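Local structure of ORF 37 (Human herpesvirus 8 type M, 3FHD) at residues R112-V117 and A123-A128; I405-I410 and G469-L474. The protein cleaves DNA as an endonuclease and exonuclease on double- and single-stranded substrates, processing branched or non-linear viral DNA intermediates so that unit-length genomes can be packaged. All coordinates share one frame; numbering follows the deposited sequence.

Overall arrangement
Both segments of contact 1 precede those of contact 2 along the chain; their centres lie 30 Å apart and their nearest atoms about 15 Å apart, so the two do not touch. Contact 1 joins neighbouring helices 104-113 and 122-130 across a short connection, some 31 Å from the centre of the chain. Contact 2 lies nearer the middle, about 14 Å from that centre, and ties helix 394-412 to helix 468-489, with strands 423-432 and 455-464 of the mixed sheet coming between them in sequence. Neither belongs to the magnesium site: one packs two peripheral helices, the other is a surface salt bridge between two long helices, with Tyr424 of sheet strand 423-432 beside it.

Contact 1 of 2, residues R112-V117 and A123-A128; sequences RVFGGV and ASVYAA
Apolar packing carries most of this contact: the ring of Phe114 meets Ala128 and Val125, one helical turn apart on the helix through 123-128. Ala128 CB reaches the CD1 side of the ring, 3.5 Å from Phe114 CD1, and the far end of the ring comes to Val125, with Phe114 CZ 4.0 Å from Val125 CG1. Both approaches are oblique to the ring plane. The bond leaving the Phe114 backbone does not aim at the helix, but with CG beside the backbone N (chi1 -60°) the ring swings its CD1-CZ side onto it. Alanine suits position 128 because its single methyl points at the other segment and lets the backbones come close, Phe114 CA lying 6.0 Å from Ala128 CA. Val113 CG1 rests 3.5 Å from Ala128 O, with Ala128 CB a looser touch at 4.2 Å from the same methyl. Tyr90 of helix 83-100 meets the Phe114 ring edge-to-face, and Leu119 packs on both Phe114 and Val125.

The polar part runs through water. One water molecule donates to Val113 O at 2.7 Å and to Ala128 O at 2.6 Å, using both its protons to join two carbonyls that could not bond to each other directly.

A type I' beta turn runs from Phe114 to Val117, and a backbone hydrogen bond between Gly116 and Val110 ties it to the end region of the preceding helix. Glycine fits both middle places, where phi is positive (67° at Gly115, 104° at Gly116); at Gly116 a side chain would also run into the preceding carbonyl oxygen. The whole joins two consecutive helices, 104-113 and 122-130, through a short connection that starts with this turn, in the helical part of the nuclease far from the magnesium site.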
# COMPACT_ATOMS: atom_id res chain seq x y z
N ARG A 112 -29.29 2.59 -4.37
CA ARG A 112 -29.36 2.13 -2.98
C ARG A 112 -29.20 3.26 -1.97
O ARG A 112 -29.59 3.12 -0.82
CB ARG A 112 -28.30 1.06 -2.71
CG ARG A 112 -28.44 -0.24 -3.52
CD ARG A 112 -29.76 -0.94 -3.19
NE ARG A 112 -30.26 -1.72 -4.31
CZ ARG A 112 -31.48 -2.23 -4.37
NH1 ARG A 112 -31.85 -2.95 -5.43
NH2 ARG A 112 -32.35 -2.05 -3.37
N VAL A 113 -28.60 4.36 -2.39
CA VAL A 113 -28.32 5.45 -1.45
C VAL A 113 -29.27 6.63 -1.71
O VAL A 113 -29.65 7.31 -0.77
CB VAL A 113 -26.80 5.90 -1.49
CG1 VAL A 113 -26.49 7.07 -0.50
CG2 VAL A 113 -25.86 4.72 -1.21
N PHE A 114 -29.63 6.85 -2.98
CA PHE A 114 -30.39 8.07 -3.37
C PHE A 114 -31.86 7.78 -3.64
O PHE A 114 -32.56 8.63 -4.17
CB PHE A 114 -29.81 8.74 -4.63
CG PHE A 114 -28.37 9.20 -4.52
CD1 PHE A 114 -27.72 9.33 -3.29
CD2 PHE A 114 -27.70 9.60 -5.69
CE1 PHE A 114 -26.38 9.77 -3.23
CE2 PHE A 114 -26.36 10.06 -5.64
CZ PHE A 114 -25.70 10.14 -4.42
N GLY A 115 -32.32 6.57 -3.30
CA GLY A 115 -33.71 6.20 -3.50
C GLY A 115 -34.13 6.10 -4.96
O GLY A 115 -35.31 6.12 -5.25
N GLY A 116 -33.17 6.00 -5.87
CA GLY A 116 -33.50 5.87 -7.30
C GLY A 116 -33.30 7.13 -8.12
O GLY A 116 -33.47 7.11 -9.33
N VAL A 117 -32.93 8.24 -7.47
CA VAL A 117 -32.83 9.55 -8.14
C VAL A 117 -31.38 9.94 -8.49
O VAL A 117 -30.48 9.79 -7.66
CB VAL A 117 -33.47 10.65 -7.24
CG1 VAL A 117 -33.31 12.04 -7.86
CG2 VAL A 117 -34.92 10.34 -6.99
N ALA A 123 -25.68 19.67 -1.98
CA ALA A 123 -26.51 19.60 -0.78
C ALA A 123 -27.21 18.25 -0.65
O ALA A 123 -27.16 17.64 0.41
CB ALA A 123 -27.53 20.74 -0.73
N SER A 124 -27.86 17.79 -1.72
CA SER A 124 -28.62 16.52 -1.69
C SER A 124 -27.73 15.30 -1.62
O SER A 124 -27.97 14.38 -0.82
CB SER A 124 -29.53 16.40 -2.90
OG SER A 124 -30.46 17.45 -2.90
N VAL A 125 -26.70 15.27 -2.46
CA VAL A 125 -25.76 14.16 -2.46
C VAL A 125 -25.17 14.00 -1.06
O VAL A 125 -25.20 12.90 -0.50
CB VAL A 125 -24.65 14.36 -3.51
CG1 VAL A 125 -23.57 13.31 -3.37
CG2 VAL A 125 -25.29 14.29 -4.91
N TYR A 126 -24.72 15.12 -0.47
CA TYR A 126 -24.18 15.08 0.88
C TYR A 126 -25.18 14.51 1.91
O TYR A 126 -24.80 13.67 2.73
CB TYR A 126 -23.63 16.45 1.35
CG TYR A 126 -23.13 16.31 2.76
CD1 TYR A 126 -21.82 15.84 3.01
CD2 TYR A 126 -23.97 16.54 3.83
CE1 TYR A 126 -21.39 15.65 4.29
CE2 TYR A 126 -23.55 16.36 5.14
CZ TYR A 126 -22.26 15.91 5.35
OH TYR A 126 -21.83 15.72 6.63
N ALA A 127 -26.41 15.01 1.90
CA ALA A 127 -27.44 14.56 2.83
C ALA A 127 -27.66 13.03 2.71
O ALA A 127 -27.67 12.32 3.71
CB ALA A 127 -28.72 15.32 2.63
N ALA A 128 -27.81 12.54 1.49
CA ALA A 128 -28.01 11.11 1.24
C ALA A 128 -26.80 10.27 1.68
O ALA A 128 -26.95 9.18 2.25
CB ALA A 128 -28.32 10.87 -0.25
O HOH W 1 -29.08 7.70 1.84

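Contact 2 of 2, residues I405-I410 and G469-L474; sequences IVEEYI and GAKHRL
Glu407 and Lys471 form a salt bridge between two helices, 394-412 and 468-489, that are joined in sequence through strands of the mixed sheet in this PD-(D/E)XK-type nuclease. Only the ends of the two long side chains meet: Lys471 NZ lies 2.9 Å from Glu407 OE1, while the second oxygen, Glu407 OE2, stays 4.0 Å from the same nitrogen. The ammonium therefore favours one carboxylate oxygen instead of straddling both. As a hydrogen bond this contact is weak: the angle from CE through NZ to OE1 is 147°, too wide for an N-H to point straight at the oxygen, and NZ sits well above the carboxylate plane. Charge attraction probably contributes much of its strength.

Two waters widen the link. Water 3 donates to Glu407 OE1 at 2.5 Å and accepts from Lys471 NZ at 2.7 Å, spanning the same two atoms as the direct bridge. Water 2 serves the other oxygen, donating to Glu407 OE2 at 2.9 Å, with a weak bond from Lys471 NZ on its other side.

Long, flexible residues suit this place because the helices present no closer contact between these segments. Glu407 leaves its helix with CG beside the backbone N and is extended beyond it, chi2 being 157°. Lys471 bends at its third torsion, whose 99° lies away from a staggered value, and the bent chain reaches across to the carboxylate at a slant.

The rest of the Lys471 side chain packs against Leu400, Ser404 and Phe466. Beyond the waters, both charged ends have protein partners: Tyr424 OH, on strand 423-432, hydrogen-bonds to Glu407 OE2 and ties the carboxylate to the sheet, while Lys471 NZ is hydrogen-bonded to Ser403 OG.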
# COMPACT_ATOMS: atom_id res chain seq x y z
N ILE A 405 -6.48 -1.29 7.63
CA ILE A 405 -7.48 -1.26 6.56
C ILE A 405 -7.99 -2.66 6.24
O ILE A 405 -9.20 -2.86 6.13
CB ILE A 405 -7.03 -0.53 5.29
CG1 ILE A 405 -6.78 0.98 5.56
CG2 ILE A 405 -8.02 -0.81 4.09
CD1 ILE A 405 -7.99 1.71 6.10
N VAL A 406 -7.09 -3.63 6.09
CA VAL A 406 -7.51 -5.04 5.90
C VAL A 406 -8.46 -5.53 7.00
O VAL A 406 -9.48 -6.20 6.75
CB VAL A 406 -6.28 -6.00 5.78
CG1 VAL A 406 -6.74 -7.45 5.83
CG2 VAL A 406 -5.56 -5.79 4.48
N GLU A 407 -8.11 -5.26 8.26
CA GLU A 407 -8.92 -5.70 9.39
C GLU A 407 -10.27 -4.99 9.53
O GLU A 407 -11.26 -5.61 9.94
CB GLU A 407 -8.10 -5.67 10.68
CG GLU A 407 -7.06 -6.81 10.69
CD GLU A 407 -5.86 -6.56 11.59
OE1 GLU A 407 -5.97 -5.69 12.51
OE2 GLU A 407 -4.81 -7.23 11.36
N GLU A 408 -10.30 -3.72 9.14
CA GLU A 408 -11.56 -2.95 9.00
C GLU A 408 -12.51 -3.59 7.99
O GLU A 408 -13.68 -3.80 8.30
CB GLU A 408 -11.22 -1.49 8.62
CG GLU A 408 -12.42 -0.48 8.52
CD GLU A 408 -11.93 0.93 8.09
OE1 GLU A 408 -10.72 1.14 8.10
OE2 GLU A 408 -12.74 1.83 7.75
N TYR A 409 -12.01 -3.94 6.80
CA TYR A 409 -12.84 -4.57 5.75
C TYR A 409 -13.33 -5.97 6.21
O TYR A 409 -14.50 -6.31 6.06
CB TYR A 409 -12.03 -4.71 4.45
CG TYR A 409 -11.98 -3.46 3.56
CD1 TYR A 409 -12.44 -3.53 2.23
CD2 TYR A 409 -11.52 -2.24 4.03
CE1 TYR A 409 -12.38 -2.39 1.38
CE2 TYR A 409 -11.49 -1.08 3.19
CZ TYR A 409 -11.93 -1.16 1.87
OH TYR A 409 -11.87 -0.06 1.01
N ILE A 410 -12.44 -6.78 6.78
CA ILE A 410 -12.84 -8.07 7.37
C ILE A 410 -13.95 -7.89 8.43
O ILE A 410 -14.82 -8.75 8.57
CB ILE A 410 -11.62 -8.80 8.01
CG1 ILE A 410 -10.70 -9.30 6.93
CG2 ILE A 410 -12.08 -10.00 8.94
CD1 ILE A 410 -9.33 -9.73 7.43
N GLY A 469 -2.41 -1.47 21.20
CA GLY A 469 -2.29 -0.15 21.80
C GLY A 469 -1.42 0.73 20.93
O GLY A 469 -1.68 1.93 20.78
N ALA A 470 -0.38 0.13 20.33
CA ALA A 470 0.53 0.86 19.47
C ALA A 470 -0.20 1.35 18.22
O ALA A 470 -0.12 2.52 17.88
CB ALA A 470 1.73 -0.00 19.08
N LYS A 471 -0.95 0.47 17.56
CA LYS A 471 -1.76 0.88 16.40
C LYS A 471 -2.75 1.97 16.73
O LYS A 471 -2.89 2.94 15.98
CB LYS A 471 -2.56 -0.29 15.85
CG LYS A 471 -1.83 -1.12 14.86
CD LYS A 471 -2.54 -2.42 14.68
CE LYS A 471 -3.40 -2.46 13.47
NZ LYS A 471 -3.79 -3.85 13.15
N HIS A 472 -3.46 1.80 17.85
CA HIS A 472 -4.44 2.80 18.28
C HIS A 472 -3.81 4.20 18.43
O HIS A 472 -4.36 5.19 17.96
CB HIS A 472 -5.16 2.34 19.55
CG HIS A 472 -6.13 3.35 20.10
ND1 HIS A 472 -5.78 4.29 21.05
CD2 HIS A 472 -7.45 3.55 19.84
CE1 HIS A 472 -6.84 5.03 21.34
NE2 HIS A 472 -7.86 4.61 20.62
N ARG A 473 -2.63 4.28 19.06
CA ARG A 473 -2.00 5.59 19.31
C ARG A 473 -1.55 6.27 18.00
O ARG A 473 -1.78 7.46 17.79
CB ARG A 473 -0.81 5.46 20.26
CG ARG A 473 -0.39 6.85 20.78
CD ARG A 473 0.97 6.89 21.40
NE ARG A 473 1.00 6.27 22.72
CZ ARG A 473 2.12 6.12 23.42
NH1 ARG A 473 3.28 6.56 22.91
NH2 ARG A 473 2.09 5.53 24.61
N LEU A 474 -0.92 5.49 17.13
CA LEU A 474 -0.38 6.02 15.86
C LEU A 474 -1.50 6.48 14.93
O LEU A 474 -1.41 7.57 14.30
CB LEU A 474 0.54 4.97 15.19
CG LEU A 474 1.78 4.58 16.00
CD1 LEU A 474 2.55 3.44 15.30
CD2 LEU A 474 2.73 5.79 16.20
O HOH W 2 -2.73 -6.90 13.39
O HOH W 3 -6.48 -3.43 13.32